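Local coordinates for protein FimX (Pseudomonas aeruginosa PAO1, PDB 3HV8) that belongs to the EAL-domain family and holds the ligand C2E in a pocket of its EAL domain, at residues Arg34-Asp46 with Gly243-Gln257. Sequence-based numbering, arbitrary orientation. Where two conformers were deposited one is given.
Sequences RLLFQPVISLRGD and GATYIQGYYLQGPSQ. With C2E (9,9'-[(2R,3R,3aS,5S,7aR,9R,10R,10aS,12S,14aR)-3,5,10,12-tetrahydroxy-5,12-dioxidooctahydro-2H,7H-difuro[3,2-d:3',2'-j][1,3,7,9,2,8]tetraoxadiphosphacyclododecine-2,9-diyl]bis(2-amino-1,9-dihydro-6H-purin-6-one)), chain B.
A244 O is gripped side-on by R44, whose NE and NH1 both lie 3.0 Å from it and approach from the same face of its carbonyl plane. This is one end of a seam in the modified TIM barrel of EAL domains, where strand 33-42 runs antiparallel to both neighbours, 49-58 and 246-247. The guanidinium suits its place because carbonyls at the end of helix 233-242 (W240 O, bonded by NH1) and just after it (A244 O) call for several N-H donors. G243 closes that helix in a Schellman motif; at its positive phi a CB would jam against the preceding carbonyl O. I41 and I247 form a hydrogen-bonded pair, with I41 N 2.8 Å from I247 O, while L43 adds apolar packing against I247. The Y246 side chain crosses V40 at about a right angle, and its ring reaches past S42. Beyond, the chain loops out and returns at S256, which pairs with F37.

That loop supplies part of the C2E pocket, which R56 also lines. Q38, extended from a CG anti to the backbone N (chi1 -177°), sends NE2 to Q253 O and C2E N7, each at 3.1 Å; its two N-H groups tie loop to ligand. Y250 lays its flat ring over the same flat purine, and the backbone N of Y250 donates to C2E O6. At the far end the R34 guanidinium, salt-bridged to E64, stacks on the Q257 amide, planes 6° apart and R34 CD 3.4 Å from Q257 CD.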
loop_
_atom_site.group_PDB
_atom_site.type_symbol
_atom_site.label_atom_id
_atom_site.label_comp_id
_atom_site.label_asym_id
_atom_site.label_seq_id
_atom_site.Cartn_x
_atom_site.Cartn_y
_atom_site.Cartn_z
ATOM N N ARG A 34 -14.837 -5.853 3.763
ATOM C CA ARG A 34 -14.817 -5.937 2.317
ATOM C C ARG A 34 -13.503 -5.348 1.815
ATOM O O ARG A 34 -13.059 -4.306 2.307
ATOM C CB ARG A 34 -15.991 -5.166 1.739
ATOM C CG ARG A 34 -15.985 -5.058 0.223
ATOM C CD ARG A 34 -17.271 -4.419 -0.279
ATOM N NE ARG A 34 -18.434 -5.215 0.103
ATOM C CZ ARG A 34 -19.653 -4.722 0.294
ATOM N NH1 ARG A 34 -20.644 -5.535 0.641
ATOM N NH2 ARG A 34 -19.883 -3.424 0.141
ATOM N N LEU A 35 -12.880 -6.006 0.842
ATOM C CA LEU A 35 -11.722 -5.434 0.159
ATOM C C LEU A 35 -12.152 -4.665 -1.084
ATOM O O LEU A 35 -12.954 -5.155 -1.898
ATOM C CB LEU A 35 -10.736 -6.527 -0.238
ATOM C CG LEU A 35 -10.182 -7.361 0.912
ATOM C CD1 LEU A 35 -9.175 -8.382 0.427
ATOM C CD2 LEU A 35 -9.567 -6.457 1.980
ATOM N N LEU A 36 -11.607 -3.459 -1.239
ATOM C CA LEU A 36 -11.709 -2.713 -2.480
ATOM C C LEU A 36 -10.324 -2.667 -3.134
ATOM O O LEU A 36 -9.300 -2.876 -2.469
ATOM C CB LEU A 36 -12.202 -1.290 -2.219
ATOM C CG LEU A 36 -13.473 -1.157 -1.378
ATOM C CD1 LEU A 36 -13.802 0.332 -1.209
ATOM C CD2 LEU A 36 -14.636 -1.921 -2.033
ATOM N N PHE A 37 -10.308 -2.366 -4.430
ATOM C CA PHE A 37 -9.112 -2.430 -5.256
ATOM C C PHE A 37 -9.010 -1.167 -6.068
ATOM O O PHE A 37 -9.971 -0.771 -6.720
ATOM C CB PHE A 37 -9.202 -3.654 -6.167
ATOM C CG PHE A 37 -9.395 -4.934 -5.408
ATOM C CD1 PHE A 37 -8.305 -5.624 -4.904
ATOM C CD2 PHE A 37 -10.667 -5.426 -5.169
ATOM C CE1 PHE A 37 -8.477 -6.785 -4.170
ATOM C CE2 PHE A 37 -10.848 -6.589 -4.440
ATOM C CZ PHE A 37 -9.749 -7.271 -3.946
ATOM N N GLN A 38 -7.859 -0.508 -6.013
ATOM C CA GLN A 38 -7.651 0.693 -6.810
ATOM C C GLN A 38 -6.439 0.511 -7.703
ATOM O O GLN A 38 -5.326 0.319 -7.214
ATOM C CB GLN A 38 -7.494 1.936 -5.926
ATOM C CG GLN A 38 -7.357 3.209 -6.761
ATOM C CD GLN A 38 -7.303 4.470 -5.941
ATOM O OE1 GLN A 38 -6.979 4.454 -4.749
ATOM N NE2 GLN A 38 -7.631 5.594 -6.577
ATOM N N PRO A 39 -6.637 0.584 -9.022
ATOM C CA PRO A 39 -5.528 0.261 -9.928
ATOM C C PRO A 39 -4.390 1.262 -9.818
ATOM O O PRO A 39 -4.601 2.451 -9.543
ATOM C CB PRO A 39 -6.180 0.311 -11.323
ATOM C CG PRO A 39 -7.349 1.232 -11.135
ATOM C CD PRO A 39 -7.876 0.916 -9.751
ATOM N N VAL A 40 -3.175 0.746 -10.005
ATOM C CA VAL A 40 -1.956 1.538 -10.049
ATOM C C VAL A 40 -1.427 1.397 -11.475
ATOM O O VAL A 40 -1.171 0.290 -11.948
ATOM C CB VAL A 40 -0.918 1.032 -8.993
ATOM C CG1 VAL A 40 0.380 1.802 -9.078
ATOM C CG2 VAL A 40 -1.508 1.143 -7.572
ATOM N N ILE A 41 -1.277 2.528 -12.152
ATOM C CA ILE A 41 -1.046 2.544 -13.592
ATOM C C ILE A 41 0.434 2.779 -13.928
ATOM O O ILE A 41 1.041 3.722 -13.424
ATOM C CB ILE A 41 -1.957 3.629 -14.243
ATOM C CG1 ILE A 41 -3.386 3.093 -14.415
ATOM C CG2 ILE A 41 -1.423 4.043 -15.594
ATOM C CD1 ILE A 41 -4.142 2.886 -13.123
ATOM N N SER A 42 0.998 1.913 -14.776
ATOM C CA SER A 42 2.376 2.065 -15.272
ATOM C C SER A 42 2.422 3.109 -16.376
ATOM O O SER A 42 1.612 3.058 -17.311
ATOM C CB SER A 42 2.921 0.735 -15.827
ATOM O OG SER A 42 4.155 0.926 -16.521
ATOM N N LEU A 43 3.372 4.030 -16.280
ATOM C CA LEU A 43 3.599 5.012 -17.339
ATOM C C LEU A 43 4.749 4.622 -18.264
ATOM O O LEU A 43 4.968 5.286 -19.273
ATOM C CB LEU A 43 3.864 6.395 -16.753
ATOM C CG LEU A 43 2.676 7.010 -15.999
ATOM C CD1 LEU A 43 3.000 8.425 -15.584
ATOM C CD2 LEU A 43 1.416 6.966 -16.891
ATOM N N ARG A 44 5.479 3.556 -17.937
ATOM C CA ARG A 44 6.736 3.286 -18.646
ATOM C C ARG A 44 6.786 1.944 -19.358
ATOM O O ARG A 44 7.852 1.516 -19.796
ATOM C CB ARG A 44 7.922 3.408 -17.688
ATOM C CG ARG A 44 7.919 4.694 -16.879
ATOM C CD ARG A 44 7.900 5.959 -17.764
ATOM N NE ARG A 44 7.481 7.133 -16.992
ATOM C CZ ARG A 44 7.160 8.316 -17.507
ATOM N NH1 ARG A 44 6.773 9.309 -16.704
ATOM N NH2 ARG A 44 7.218 8.510 -18.822
ATOM N N GLY A 45 5.642 1.281 -19.466
ATOM C CA GLY A 45 5.526 0.113 -20.315
ATOM C C GLY A 45 5.461 -1.215 -19.598
ATOM O O GLY A 45 5.528 -2.273 -20.225
ATOM N N ASP A 46 5.318 -1.180 -18.278
ATOM C CA ASP A 46 5.247 -2.426 -17.539
ATOM C C ASP A 46 3.912 -3.132 -17.729
ATOM O O ASP A 46 2.873 -2.487 -17.838
ATOM C CB ASP A 46 5.514 -2.190 -16.061
ATOM C CG ASP A 46 5.723 -3.470 -15.319
ATOM O OD1 ASP A 46 6.871 -3.978 -15.342
ATOM O OD2 ASP A 46 4.754 -3.982 -14.721
ATOM N N GLY A 243 8.431 12.200 -14.963
ATOM C CA GLY A 243 9.047 10.885 -15.036
ATOM C C GLY A 243 8.529 9.833 -14.059
ATOM O O GLY A 243 9.107 8.744 -13.955
ATOM N N ALA A 244 7.434 10.122 -13.371
ATOM C CA ALA A 244 6.839 9.141 -12.449
ATOM C C ALA A 244 6.703 7.774 -13.124
ATOM O O ALA A 244 6.241 7.688 -14.275
ATOM C CB ALA A 244 5.476 9.618 -12.001
ATOM N N THR A 245 7.063 6.690 -12.433
ATOM C CA THR A 245 6.909 5.377 -13.065
ATOM C C THR A 245 5.477 4.831 -13.015
ATOM O O THR A 245 5.078 4.071 -13.904
ATOM C CB THR A 245 7.924 4.308 -12.588
ATOM O OG1 THR A 245 8.134 4.452 -11.193
ATOM C CG2 THR A 245 9.262 4.496 -13.295
ATOM N N TYR A 246 4.724 5.220 -11.981
ATOM C CA TYR A 246 3.340 4.819 -11.814
ATOM C C TYR A 246 2.530 5.961 -11.239
ATOM O O TYR A 246 3.061 6.812 -10.512
ATOM C CB TYR A 246 3.189 3.649 -10.819
ATOM C CG TYR A 246 3.945 2.389 -11.152
ATOM C CD1 TYR A 246 3.327 1.342 -11.818
ATOM C CD2 TYR A 246 5.266 2.223 -10.740
ATOM C CE1 TYR A 246 4.022 0.173 -12.121
ATOM C CE2 TYR A 246 5.962 1.070 -11.044
ATOM C CZ TYR A 246 5.328 0.044 -11.714
ATOM O OH TYR A 246 6.014 -1.122 -12.006
ATOM N N ILE A 247 1.240 5.956 -11.572
ATOM C CA ILE A 247 0.296 6.895 -10.988
ATOM C C ILE A 247 -0.986 6.202 -10.520
ATOM O O ILE A 247 -1.294 5.071 -10.912
ATOM C CB ILE A 247 -0.030 8.054 -11.969
ATOM C CG1 ILE A 247 -0.603 7.494 -13.272
ATOM C CG2 ILE A 247 1.205 8.935 -12.187
ATOM C CD1 ILE A 247 -1.085 8.593 -14.241
ATOM N N GLN A 248 -1.721 6.890 -9.652
ATOM C CA GLN A 248 -2.951 6.381 -9.090
ATOM C C GLN A 248 -3.819 7.583 -8.727
ATOM O O GLN A 248 -3.296 8.656 -8.394
ATOM C CB GLN A 248 -2.639 5.575 -7.824
ATOM C CG GLN A 248 -3.807 4.769 -7.297
ATOM C CD GLN A 248 -3.561 4.292 -5.882
ATOM O OE1 GLN A 248 -3.129 5.060 -5.027
ATOM N NE2 GLN A 248 -3.849 3.031 -5.630
ATOM N N GLY A 249 -5.135 7.399 -8.785
ATOM C CA GLY A 249 -6.037 8.454 -8.358
ATOM C C GLY A 249 -7.437 8.282 -8.885
ATOM O O GLY A 249 -7.693 7.446 -9.752
ATOM N N TYR A 250 -8.355 9.065 -8.328
ATOM C CA TYR A 250 -9.736 9.062 -8.789
ATOM C C TYR A 250 -9.853 9.316 -10.297
ATOM O O TYR A 250 -10.762 8.797 -10.944
ATOM C CB TYR A 250 -10.560 10.107 -8.020
ATOM C CG TYR A 250 -10.802 9.808 -6.558
ATOM C CD1 TYR A 250 -10.994 10.840 -5.644
ATOM C CD2 TYR A 250 -10.847 8.500 -6.082
ATOM C CE1 TYR A 250 -11.220 10.576 -4.298
ATOM C CE2 TYR A 250 -11.073 8.232 -4.741
ATOM C CZ TYR A 250 -11.263 9.270 -3.855
ATOM O OH TYR A 250 -11.485 9.001 -2.518
ATOM N N TYR A 251 -8.946 10.118 -10.845
ATOM C CA TYR A 251 -8.966 10.438 -12.282
ATOM C C TYR A 251 -8.811 9.189 -13.156
ATOM O O TYR A 251 -9.402 9.097 -14.233
ATOM C CB TYR A 251 -7.892 11.467 -12.641
ATOM C CG TYR A 251 -8.104 12.139 -13.987
ATOM C CD1 TYR A 251 -7.393 11.734 -15.111
ATOM C CD2 TYR A 251 -9.013 13.182 -14.125
ATOM C CE1 TYR A 251 -7.587 12.351 -16.344
ATOM C CE2 TYR A 251 -9.214 13.808 -15.355
ATOM C CZ TYR A 251 -8.496 13.387 -16.456
ATOM O OH TYR A 251 -8.692 14.010 -17.675
ATOM N N LEU A 252 -8.020 8.230 -12.685
ATOM C CA LEU A 252 -7.830 6.969 -13.392
ATOM C C LEU A 252 -8.950 5.994 -13.049
ATOM O O LEU A 252 -9.658 5.504 -13.933
ATOM C CB LEU A 252 -6.461 6.371 -13.049
ATOM C CG LEU A 252 -5.318 7.327 -13.392
ATOM C CD1 LEU A 252 -4.033 6.942 -12.685
ATOM C CD2 LEU A 252 -5.118 7.376 -14.908
ATOM N N GLN A 253 -9.102 5.711 -11.758
ATOM C CA GLN A 253 -10.228 4.937 -11.253
ATOM C C GLN A 253 -10.148 4.963 -9.740
ATOM O O GLN A 253 -9.060 4.815 -9.179
ATOM C CB GLN A 253 -10.224 3.489 -11.740
ATOM C CG GLN A 253 -11.554 2.787 -11.431
ATOM C CD GLN A 253 -11.449 1.278 -11.347
ATOM O OE1 GLN A 253 -11.419 0.708 -10.253
ATOM N NE2 GLN A 253 -11.378 0.623 -12.494
ATOM N N GLY A 254 -11.279 5.150 -9.071
ATOM C CA GLY A 254 -11.307 5.070 -7.618
ATOM C C GLY A 254 -11.355 3.623 -7.160
ATOM O O GLY A 254 -11.424 2.710 -7.993
ATOM N N PRO A 255 -11.307 3.399 -5.838
ATOM C CA PRO A 255 -11.415 2.039 -5.296
ATOM C C PRO A 255 -12.727 1.381 -5.703
ATOM O O PRO A 255 -13.753 2.061 -5.681
ATOM C CB PRO A 255 -11.374 2.266 -3.781
ATOM C CG PRO A 255 -10.654 3.580 -3.610
ATOM C CD PRO A 255 -11.100 4.407 -4.780
ATOM N N SER A 256 -12.694 0.103 -6.078
ATOM C CA SER A 256 -13.891 -0.620 -6.516
ATOM C C SER A 256 -13.865 -2.051 -6.008
ATOM O O SER A 256 -12.797 -2.613 -5.767
ATOM C CB SER A 256 -13.962 -0.620 -8.048
ATOM O OG SER A 256 -14.903 -1.575 -8.513
ATOM N N GLN A 257 -15.042 -2.656 -5.860
ATOM C CA GLN A 257 -15.137 -4.035 -5.392
ATOM C C GLN A 257 -14.550 -5.031 -6.386
ATOM O O GLN A 257 -14.258 -6.179 -6.029
ATOM C CB GLN A 257 -16.595 -4.416 -5.134
ATOM C CG GLN A 257 -17.044 -4.284 -3.695
ATOM C CD GLN A 257 -18.433 -4.859 -3.468
ATOM O OE1 GLN A 257 -18.605 -6.072 -3.323
ATOM N NE2 GLN A 257 -19.431 -3.985 -3.427
HETATM P P1 C2E B . -3.589 5.762 2.391
HETATM O O2P C2E B . -2.077 5.810 1.875
HETATM O O1P C2E B . -3.960 7.154 2.716
HETATM O "O5'" C2E B . -4.653 5.335 1.284
HETATM C "C5'" C2E B . -5.089 6.346 0.356
HETATM C "C4'" C2E B . -6.422 7.018 0.750
HETATM O "O4'" C2E B . -6.791 7.955 -0.290
HETATM C "C3'" C2E B . -7.470 5.914 0.696
HETATM O "O3'" C2E B . -8.434 6.126 1.738
HETATM C "C2'" C2E B . -8.077 6.031 -0.722
HETATM O "O2'" C2E B . -9.424 5.605 -0.802
HETATM C "C1'" C2E B . -7.978 7.540 -0.951
HETATM N N9 C2E B . -7.899 7.943 -2.347
HETATM C C8 C2E B . -7.576 7.156 -3.427
HETATM N N7 C2E B . -7.433 7.909 -4.493
HETATM C C5 C2E B . -7.680 9.206 -4.146
HETATM C C6 C2E B . -7.684 10.423 -4.865
HETATM O O6 C2E B . -7.383 10.498 -6.058
HETATM N N1 C2E B . -8.004 11.528 -4.176
HETATM C C2 C2E B . -8.313 11.489 -2.852
HETATM N N2 C2E B . -8.625 12.663 -2.215
HETATM N N3 C2E B . -8.312 10.367 -2.171
HETATM C C4 C2E B . -7.995 9.227 -2.788
HETATM P P11 C2E B . -8.868 4.839 2.602
HETATM O O21 C2E B . -9.977 5.301 3.618
HETATM O O11 C2E B . -9.241 3.711 1.725
HETATM O O5A C2E B . -7.543 4.411 3.362
HETATM C C5A C2E B . -6.953 5.325 4.297
HETATM C C4A C2E B . -5.794 4.662 5.037
HETATM O O4A C2E B . -6.286 3.528 5.766
HETATM C C3A C2E B . -4.695 4.100 4.133
HETATM O O3A C2E B . -3.705 5.066 3.805
HETATM C C2A C2E B . -4.050 3.079 5.073
HETATM O O2A C2E B . -3.227 3.746 6.045
HETATM C C1A C2E B . -5.269 2.549 5.836
HETATM N N91 C2E B . -5.741 1.334 5.183
HETATM C C81 C2E B . -6.652 1.206 4.173
HETATM N N71 C2E B . -6.783 -0.061 3.891
HETATM C C51 C2E B . -6.023 -0.807 4.748
HETATM C C61 C2E B . -5.788 -2.181 4.958
HETATM O O61 C2E B . -6.238 -3.066 4.219
HETATM N N11 C2E B . -4.938 -2.490 5.972
HETATM C C21 C2E B . -4.340 -1.545 6.761
HETATM N N21 C2E B . -3.464 -1.940 7.732
HETATM N N31 C2E B . -4.526 -0.266 6.563
HETATM C C41 C2E B . -5.365 0.102 5.588
HETATM O O HOH W 1 -6.203 4.791 -9.731
HETATM O O HOH W 2 6.156 1.848 -15.144
HETATM O O HOH W 3 4.786 -3.350 -12.041
#